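Long-range contact in geranyltranstransferase (IspA) (Helicobacter pylori, PDB 3LLW), which probably acts as a magnesium-dependent prenyltransferase of isoprenoid biosynthesis, joining isoprenyl diphosphate units into longer chains: residues F10-E19 and R50-C61. Numbering follows the deposited sequence.
Sequences FYYNECERFE and RFRPKLFLAVLC. With SO4 (sulfate ion), chain F.
With CG turned anti to the backbone N (chi1 162°), the Y11 ring points at helix 51-61, where its CE1 comes within 3.3 Å of A58 N and its OH meets K54 O; a similar torsion at F18 (chi1 163°) brings that ring to P53. Y11 is a knob in a hole formed by K54, L57, A58 and C61. L57 CB lies in the ring plane at the edge, and A58 CB sits 3.6 Å from Y11 OH. The hydroxyl donates to K54 O at 2.8 Å, approaching from above the carbonyl plane, while A58 N, the regular helical donor, reaches the same oxygen from the opposite face. Two bonds thus grip one main-chain oxygen. C61 SG rests at the edge of the Y11 ring, 4.1 Å from CD1, and also lies oblique to the F10 ring, near CE2.

This is helix packing in the all-helical prenyl synthase fold: helices 10-19 and 51-61 run closer to antiparallel than parallel, their axes 10.0 Å apart at closest approach. Helices 73-94 and 66-71 pack beside them, and helix 287-301 adds N292 and L296 against Y11.

Beyond C15, whose sulfur lies on the aliphatic part of K54, F18 places CE2 3.6 Å from P53 CB and CB against L57 CD1, with R50 CG in plane at the ring edge. The R50 side chain, buried in the fold, is shared between E19 and E84, which would tend to stabilise both carboxylates as anions; NH2 also bonds V44 O. R50 NE donates almost straight to E19 OE1 (3.0 Å, 171°), on the syn side of the carboxylate and within the guanidinium plane. R50 is also the N-cap of its helix, at whose start a sulfate, probably from the crystallisation liquor, accepts from R52 NH2 (2.8 Å to O2) and, weakly, from F51 N at O3. The G-G-K-R-x-R-P motif here binds the diphosphate of isopentenyl diphosphate in relatives, so the ion may mimic that group.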
ATOM      1  N   PHE A  10      14.861 -19.908 -22.459  1.00 46.17           N
ATOM      2  CA  PHE A  10      14.833 -18.453 -22.370  1.00 50.22           C
ATOM      3  C   PHE A  10      14.177 -18.003 -21.059  1.00 51.06           C
ATOM      4  O   PHE A  10      14.644 -17.063 -20.412  1.00 53.29           O
ATOM      5  CB  PHE A  10      14.080 -17.873 -23.571  1.00 50.81           C
ATOM      6  CG  PHE A  10      13.799 -16.405 -23.464  1.00 56.10           C
ATOM      7  CD1 PHE A  10      14.784 -15.476 -23.773  1.00 61.92           C
ATOM      8  CD2 PHE A  10      12.542 -15.950 -23.073  1.00 55.63           C
ATOM      9  CE1 PHE A  10      14.528 -14.107 -23.678  1.00 66.52           C
ATOM     10  CE2 PHE A  10      12.279 -14.585 -22.970  1.00 60.15           C
ATOM     11  CZ  PHE A  10      13.274 -13.663 -23.274  1.00 55.47           C
ATOM     12  N   TYR A  11      13.092 -18.683 -20.694  1.00 52.06           N
ATOM     13  CA  TYR A  11      12.342 -18.393 -19.482  1.00 51.07           C
ATOM     14  C   TYR A  11      13.150 -18.682 -18.221  1.00 51.89           C
ATOM     15  O   TYR A  11      13.187 -17.852 -17.310  1.00 58.71           O
ATOM     16  CB  TYR A  11      11.011 -19.153 -19.474  1.00 50.12           C
ATOM     17  CG  TYR A  11      10.371 -19.260 -18.102  1.00 54.78           C
ATOM     18  CD1 TYR A  11       9.950 -18.116 -17.409  1.00 52.68           C
ATOM     19  CD2 TYR A  11      10.179 -20.501 -17.500  1.00 53.52           C
ATOM     20  CE1 TYR A  11       9.381 -18.206 -16.166  1.00 44.95           C
ATOM     21  CE2 TYR A  11       9.589 -20.602 -16.254  1.00 55.11           C
ATOM     22  CZ  TYR A  11       9.195 -19.447 -15.591  1.00 51.79           C
ATOM     23  OH  TYR A  11       8.616 -19.536 -14.353  1.00 50.92           O
ATOM     24  N   TYR A  12      13.803 -19.839 -18.174  1.00 53.82           N
ATOM     25  CA  TYR A  12      14.649 -20.198 -17.028  1.00 55.87           C
ATOM     26  C   TYR A  12      15.775 -19.191 -16.797  1.00 54.69           C
ATOM     27  O   TYR A  12      16.168 -18.925 -15.660  1.00 54.80           O
ATOM     28  CB  TYR A  12      15.246 -21.597 -17.205  1.00 58.92           C
ATOM     29  CG  TYR A  12      14.303 -22.739 -16.888  1.00 61.41           C
ATOM     30  CD1 TYR A  12      13.261 -22.584 -15.970  1.00 56.54           C
ATOM     31  CD2 TYR A  12      14.469 -23.988 -17.488  1.00 57.82           C
ATOM     32  CE1 TYR A  12      12.400 -23.631 -15.672  1.00 57.04           C
ATOM     33  CE2 TYR A  12      13.617 -25.049 -17.190  1.00 61.24           C
ATOM     34  CZ  TYR A  12      12.586 -24.863 -16.279  1.00 63.72           C
ATOM     35  OH  TYR A  12      11.736 -25.905 -15.977  1.00 68.43           O
ATOM     36  N   ASN A  13      16.279 -18.635 -17.888  1.00 51.79           N
ATOM     37  CA  ASN A  13      17.350 -17.670 -17.828  1.00 54.69           C
ATOM     38  C   ASN A  13      16.851 -16.297 -17.349  1.00 56.18           C
ATOM     39  O   ASN A  13      17.566 -15.599 -16.626  1.00 54.77           O
ATOM     40  CB  ASN A  13      18.044 -17.589 -19.188  1.00 52.06           C
ATOM     41  CG  ASN A  13      19.242 -16.684 -19.181  1.00 51.56           C
ATOM     42  OD1 ASN A  13      19.368 -15.812 -20.043  1.00 53.95           O
ATOM     43  ND2 ASN A  13      20.130 -16.868 -18.203  1.00 52.42           N
ATOM     44  N   GLU A  14      15.629 -15.926 -17.740  1.00 52.37           N
ATOM     45  CA  GLU A  14      15.000 -14.703 -17.229  1.00 54.12           C
ATOM     46  C   GLU A  14      14.720 -14.739 -15.725  1.00 49.25           C
ATOM     47  O   GLU A  14      14.823 -13.720 -15.053  1.00 54.94           O
ATOM     48  CB  GLU A  14      13.734 -14.356 -18.008  1.00 51.08           C
ATOM     49  CG  GLU A  14      14.034 -13.843 -19.413  1.00 64.84           C
ATOM     50  CD  GLU A  14      15.088 -12.734 -19.420  1.00 71.44           C
ATOM     51  OE1 GLU A  14      14.918 -11.742 -18.672  1.00 72.96           O
ATOM     52  OE2 GLU A  14      16.081 -12.851 -20.175  1.00 68.54           O
ATOM     53  N   CYS A  15      14.394 -15.917 -15.209  1.00 45.00           N
ATOM     54  CA  CYS A  15      14.228 -16.122 -13.779  1.00 44.42           C
ATOM     55  C   CYS A  15      15.522 -15.908 -13.010  1.00 48.73           C
ATOM     56  O   CYS A  15      15.498 -15.374 -11.907  1.00 51.76           O
ATOM     57  CB  CYS A  15      13.662 -17.516 -13.505  1.00 41.72           C
ATOM     58  SG  CYS A  15      11.983 -17.700 -14.141  1.00 54.71           S
ATOM     59  N   GLU A  16      16.643 -16.332 -13.596  1.00 53.64           N
ATOM     60  CA  GLU A  16      17.965 -16.130 -12.998  1.00 55.81           C
ATOM     61  C   GLU A  16      18.365 -14.664 -13.081  1.00 51.21           C
ATOM     62  O   GLU A  16      18.978 -14.134 -12.159  1.00 45.17           O
ATOM     63  CB  GLU A  16      19.024 -17.010 -13.680  1.00 59.00           C
ATOM     64  CG  GLU A  16      18.826 -18.508 -13.465  1.00 66.51           C
ATOM     65  CD  GLU A  16      18.817 -18.898 -11.989  1.00 84.82           C
ATOM     66  OE1 GLU A  16      19.864 -18.747 -11.314  1.00 87.93           O
ATOM     67  OE2 GLU A  16      17.762 -19.362 -11.503  1.00 90.23           O
ATOM     68  N   ARG A  17      17.997 -14.022 -14.188  1.00 44.57           N
ATOM     69  CA  ARG A  17      18.261 -12.607 -14.392  1.00 48.47           C
ATOM     70  C   ARG A  17      17.351 -11.721 -13.534  1.00 51.95           C
ATOM     71  O   ARG A  17      17.741 -10.604 -13.171  1.00 54.84           O
ATOM     72  CB  ARG A  17      18.098 -12.232 -15.867  1.00 49.26           C
ATOM     73  CG  ARG A  17      19.244 -12.638 -16.775  1.00 52.74           C
ATOM     74  CD  ARG A  17      18.880 -12.321 -18.224  1.00 61.16           C
ATOM     75  NE  ARG A  17      20.018 -12.474 -19.129  1.00 74.77           N
ATOM     76  CZ  ARG A  17      20.023 -12.141 -20.420  1.00 79.58           C
ATOM     77  NH1 ARG A  17      18.940 -11.618 -21.000  1.00 74.83           N
ATOM     78  NH2 ARG A  17      21.125 -12.335 -21.137  1.00 74.70           N
ATOM     79  N   PHE A  18      16.140 -12.191 -13.225  1.00 48.05           N
ATOM     80  CA  PHE A  18      15.295 -11.440 -12.307  1.00 47.27           C
ATOM     81  C   PHE A  18      15.917 -11.463 -10.914  1.00 44.43           C
ATOM     82  O   PHE A  18      15.910 -10.446 -10.216  1.00 43.41           O
ATOM     83  CB  PHE A  18      13.851 -11.952 -12.231  1.00 43.12           C
ATOM     84  CG  PHE A  18      13.109 -11.448 -11.008  1.00 44.29           C
ATOM     85  CD1 PHE A  18      12.640 -10.134 -10.958  1.00 37.20           C
ATOM     86  CD2 PHE A  18      12.943 -12.267  -9.882  1.00 47.11           C
ATOM     87  CE1 PHE A  18      11.989  -9.653  -9.833  1.00 33.39           C
ATOM     88  CE2 PHE A  18      12.294 -11.792  -8.729  1.00 44.57           C
ATOM     89  CZ  PHE A  18      11.810 -10.490  -8.705  1.00 44.26           C
ATOM     90  N   GLU A  19      16.442 -12.620 -10.521  1.00 42.22           N
ATOM     91  CA  GLU A  19      17.021 -12.785  -9.185  1.00 49.99           C
ATOM     92  C   GLU A  19      18.214 -11.848  -8.971  1.00 54.13           C
ATOM     93  O   GLU A  19      18.425 -11.334  -7.872  1.00 59.64           O
ATOM     94  CB  GLU A  19      17.378 -14.257  -8.931  1.00 47.36           C
ATOM     95  CG  GLU A  19      18.159 -14.553  -7.622  1.00 62.15           C
ATOM     96  CD  GLU A  19      17.429 -14.126  -6.336  1.00 67.51           C
ATOM     97  OE1 GLU A  19      16.377 -14.712  -6.003  1.00 67.65           O
ATOM     98  OE2 GLU A  19      17.929 -13.216  -5.640  1.00 71.92           O
ATOM     99  N   ARG A  50      10.990 -17.327  -4.814  1.00 54.16           N
ATOM    100  CA  ARG A  50      10.488 -16.421  -5.874  1.00 46.90           C
ATOM    101  C   ARG A  50       9.345 -17.031  -6.693  1.00 46.44           C
ATOM    102  O   ARG A  50       9.235 -16.783  -7.901  1.00 47.26           O
ATOM    103  CB  ARG A  50      11.627 -15.964  -6.822  1.00 43.90           C
ATOM    104  CG  ARG A  50      12.486 -14.761  -6.429  1.00 41.79           C
ATOM    105  CD  ARG A  50      12.503 -14.424  -4.941  1.00 54.45           C
ATOM    106  NE  ARG A  50      13.833 -14.040  -4.463  1.00 39.31           N
ATOM    107  CZ  ARG A  50      14.070 -13.306  -3.382  1.00 48.58           C
ATOM    108  NH1 ARG A  50      15.322 -13.034  -3.034  1.00 43.72           N
ATOM    109  NH2 ARG A  50      13.065 -12.842  -2.643  1.00 46.09           N
ATOM    110  N   PHE A  51       8.487 -17.813  -6.042  1.00 43.48           N
ATOM    111  CA  PHE A  51       7.420 -18.502  -6.745  1.00 41.27           C
ATOM    112  C   PHE A  51       6.511 -17.539  -7.521  1.00 46.99           C
ATOM    113  O   PHE A  51       6.175 -17.801  -8.669  1.00 39.85           O
ATOM    114  CB  PHE A  51       6.605 -19.406  -5.807  1.00 42.87           C
ATOM    115  CG  PHE A  51       5.559 -20.239  -6.523  1.00 61.22           C
ATOM    116  CD1 PHE A  51       5.922 -21.106  -7.560  1.00 65.68           C
ATOM    117  CD2 PHE A  51       4.216 -20.154  -6.167  1.00 60.72           C
ATOM    118  CE1 PHE A  51       4.960 -21.870  -8.222  1.00 64.86           C
ATOM    119  CE2 PHE A  51       3.250 -20.920  -6.818  1.00 60.13           C
ATOM    120  CZ  PHE A  51       3.619 -21.774  -7.851  1.00 59.03           C
ATOM    121  N   ARG A  52       6.149 -16.418  -6.902  1.00 43.62           N
ATOM    122  CA  ARG A  52       5.228 -15.479  -7.524  1.00 44.12           C
ATOM    123  C   ARG A  52       5.809 -14.711  -8.715  1.00 43.18           C
ATOM    124  O   ARG A  52       5.153 -14.670  -9.750  1.00 42.89           O
ATOM    125  CB  ARG A  52       4.570 -14.554  -6.488  1.00 40.77           C
ATOM    126  CG  ARG A  52       3.603 -15.275  -5.596  1.00 48.79           C
ATOM    127  CD  ARG A  52       3.821 -14.884  -4.147  1.00 46.71           C
ATOM    128  NE  ARG A  52       3.066 -15.761  -3.267  1.00 45.29           N
ATOM    129  CZ  ARG A  52       3.595 -16.769  -2.582  1.00 57.80           C
ATOM    130  NH1 ARG A  52       2.810 -17.511  -1.822  1.00 52.89           N
ATOM    131  NH2 ARG A  52       4.904 -17.025  -2.639  1.00 52.82           N
ATOM    132  N   PRO A  53       7.018 -14.100  -8.582  1.00 41.38           N
ATOM    133  CA  PRO A  53       7.614 -13.559  -9.799  1.00 43.17           C
ATOM    134  C   PRO A  53       7.850 -14.591 -10.907  1.00 45.72           C
ATOM    135  O   PRO A  53       7.645 -14.272 -12.081  1.00 41.51           O
ATOM    136  CB  PRO A  53       8.943 -12.976  -9.318  1.00 40.00           C
ATOM    137  CG  PRO A  53       8.749 -12.712  -7.877  1.00 42.16           C
ATOM    138  CD  PRO A  53       7.861 -13.808  -7.402  1.00 43.52           C
ATOM    139  N   LYS A  54       8.245 -15.812 -10.551  1.00 42.82           N
ATOM    140  CA  LYS A  54       8.352 -16.880 -11.558  1.00 44.09           C
ATOM    141  C   LYS A  54       7.035 -17.164 -12.282  1.00 45.96           C
ATOM    142  O   LYS A  54       7.038 -17.397 -13.490  1.00 43.08           O
ATOM    143  CB  LYS A  54       8.916 -18.161 -10.965  1.00 45.90           C
ATOM    144  CG  LYS A  54      10.410 -18.098 -10.726  1.00 48.69           C
ATOM    145  CD  LYS A  54      10.883 -19.249  -9.863  1.00 52.16           C
ATOM    146  CE  LYS A  54      12.346 -19.030  -9.476  1.00 58.57           C
ATOM    147  NZ  LYS A  54      12.959 -20.222  -8.869  1.00 55.66           N
ATOM    148  N   LEU A  55       5.916 -17.132 -11.558  1.00 46.61           N
ATOM    149  CA  LEU A  55       4.598 -17.306 -12.185  1.00 47.89           C
ATOM    150  C   LEU A  55       4.283 -16.166 -13.135  1.00 46.84           C
ATOM    151  O   LEU A  55       3.748 -16.394 -14.213  1.00 51.03           O
ATOM    152  CB  LEU A  55       3.497 -17.381 -11.128  1.00 52.69           C
ATOM    153  CG  LEU A  55       3.366 -18.643 -10.284  1.00 51.56           C
ATOM    154  CD1 LEU A  55       2.573 -18.295  -9.026  1.00 34.25           C
ATOM    155  CD2 LEU A  55       2.677 -19.725 -11.099  1.00 55.97           C
ATOM    156  N   PHE A  56       4.610 -14.941 -12.706  1.00 45.50           N
ATOM    157  CA  PHE A  56       4.435 -13.731 -13.500  1.00 41.69           C
ATOM    158  C   PHE A  56       5.215 -13.841 -14.799  1.00 45.96           C
ATOM    159  O   PHE A  56       4.679 -13.613 -15.904  1.00 36.52           O
ATOM    160  CB  PHE A  56       4.907 -12.494 -12.703  1.00 41.00           C
ATOM    161  CG  PHE A  56       4.968 -11.224 -13.524  1.00 44.41           C
ATOM    162  CD1 PHE A  56       6.188 -10.656 -13.861  1.00 37.35           C
ATOM    163  CD2 PHE A  56       3.796 -10.610 -13.981  1.00 43.24           C
ATOM    164  CE1 PHE A  56       6.245  -9.487 -14.628  1.00 48.46           C
ATOM    165  CE2 PHE A  56       3.851  -9.442 -14.751  1.00 36.98           C
ATOM    166  CZ  PHE A  56       5.068  -8.891 -15.089  1.00 34.95           C
ATOM    167  N   LEU A  57       6.488 -14.195 -14.650  1.00 38.17           N
ATOM    168  CA  LEU A  57       7.395 -14.332 -15.787  1.00 47.23           C
ATOM    169  C   LEU A  57       7.088 -15.530 -16.690  1.00 44.00           C
ATOM    170  O   LEU A  57       7.347 -15.470 -17.878  1.00 47.72           O
ATOM    171  CB  LEU A  57       8.844 -14.357 -15.321  1.00 44.40           C
ATOM    172  CG  LEU A  57       9.391 -13.044 -14.773  1.00 46.78           C
ATOM    173  CD1 LEU A  57      10.719 -13.292 -14.033  1.00 39.87           C
ATOM    174  CD2 LEU A  57       9.570 -12.048 -15.906  1.00 33.61           C
ATOM    175  N   ALA A  58       6.507 -16.587 -16.135  1.00 43.20           N
ATOM    176  CA  ALA A  58       6.078 -17.734 -16.930  1.00 44.36           C
ATOM    177  C   ALA A  58       5.064 -17.333 -17.988  1.00 44.07           C
ATOM    178  O   ALA A  58       5.182 -17.756 -19.117  1.00 45.72           O
ATOM    179  CB  ALA A  58       5.503 -18.816 -16.050  1.00 42.07           C
ATOM    180  N   VAL A  59       4.093 -16.505 -17.606  1.00 46.08           N
ATOM    181  CA  VAL A  59       3.025 -16.050 -18.497  1.00 44.77           C
ATOM    182  C   VAL A  59       3.570 -15.051 -19.509  1.00 49.37           C
ATOM    183  O   VAL A  59       3.279 -15.123 -20.697  1.00 53.21           O
ATOM    184  CB  VAL A  59       1.858 -15.407 -17.701  1.00 40.10           C
ATOM    185  CG1 VAL A  59       0.656 -15.125 -18.598  1.00 40.84           C
ATOM    186  CG2 VAL A  59       1.419 -16.312 -16.589  1.00 39.95           C
ATOM    187  N   LEU A  60       4.382 -14.131 -19.018  1.00 49.40           N
ATOM    188  CA  LEU A  60       4.888 -13.038 -19.811  1.00 47.33           C
ATOM    189  C   LEU A  60       5.918 -13.438 -20.877  1.00 53.97           C
ATOM    190  O   LEU A  60       5.760 -13.076 -22.051  1.00 56.87           O
ATOM    191  CB  LEU A  60       5.444 -11.990 -18.868  1.00 47.89           C
ATOM    192  CG  LEU A  60       6.040 -10.735 -19.457  1.00 48.51           C
ATOM    193  CD1 LEU A  60       4.945  -9.795 -19.957  1.00 43.59           C
ATOM    194  CD2 LEU A  60       6.795 -10.129 -18.342  1.00 54.11           C
ATOM    195  N   CYS A  61       6.941 -14.199 -20.481  1.00 49.23           N
ATOM    196  CA  CYS A  61       7.961 -14.715 -21.415  1.00 52.90           C
ATOM    197  C   CYS A  61       7.371 -15.563 -22.533  1.00 53.97           C
ATOM    198  O   CYS A  61       7.873 -15.550 -23.656  1.00 51.99           O
ATOM    199  CB  CYS A  61       9.002 -15.567 -20.688  1.00 51.83           C
ATOM    200  SG  CYS A  61      10.045 -14.673 -19.559  1.00 55.91           S
TER
HETATM  201  S   SO4 F 311       8.017 -18.638  -1.461  1.00106.09           S
HETATM  202  O1  SO4 F 311       8.609 -17.881  -0.345  1.00 96.07           O
HETATM  203  O2  SO4 F 311       6.578 -18.814  -1.245  1.00 99.73           O
HETATM  204  O3  SO4 F 311       8.245 -17.958  -2.743  1.00 79.54           O
HETATM  205  O4  SO4 F 311       8.630 -19.964  -1.498  1.00105.47           O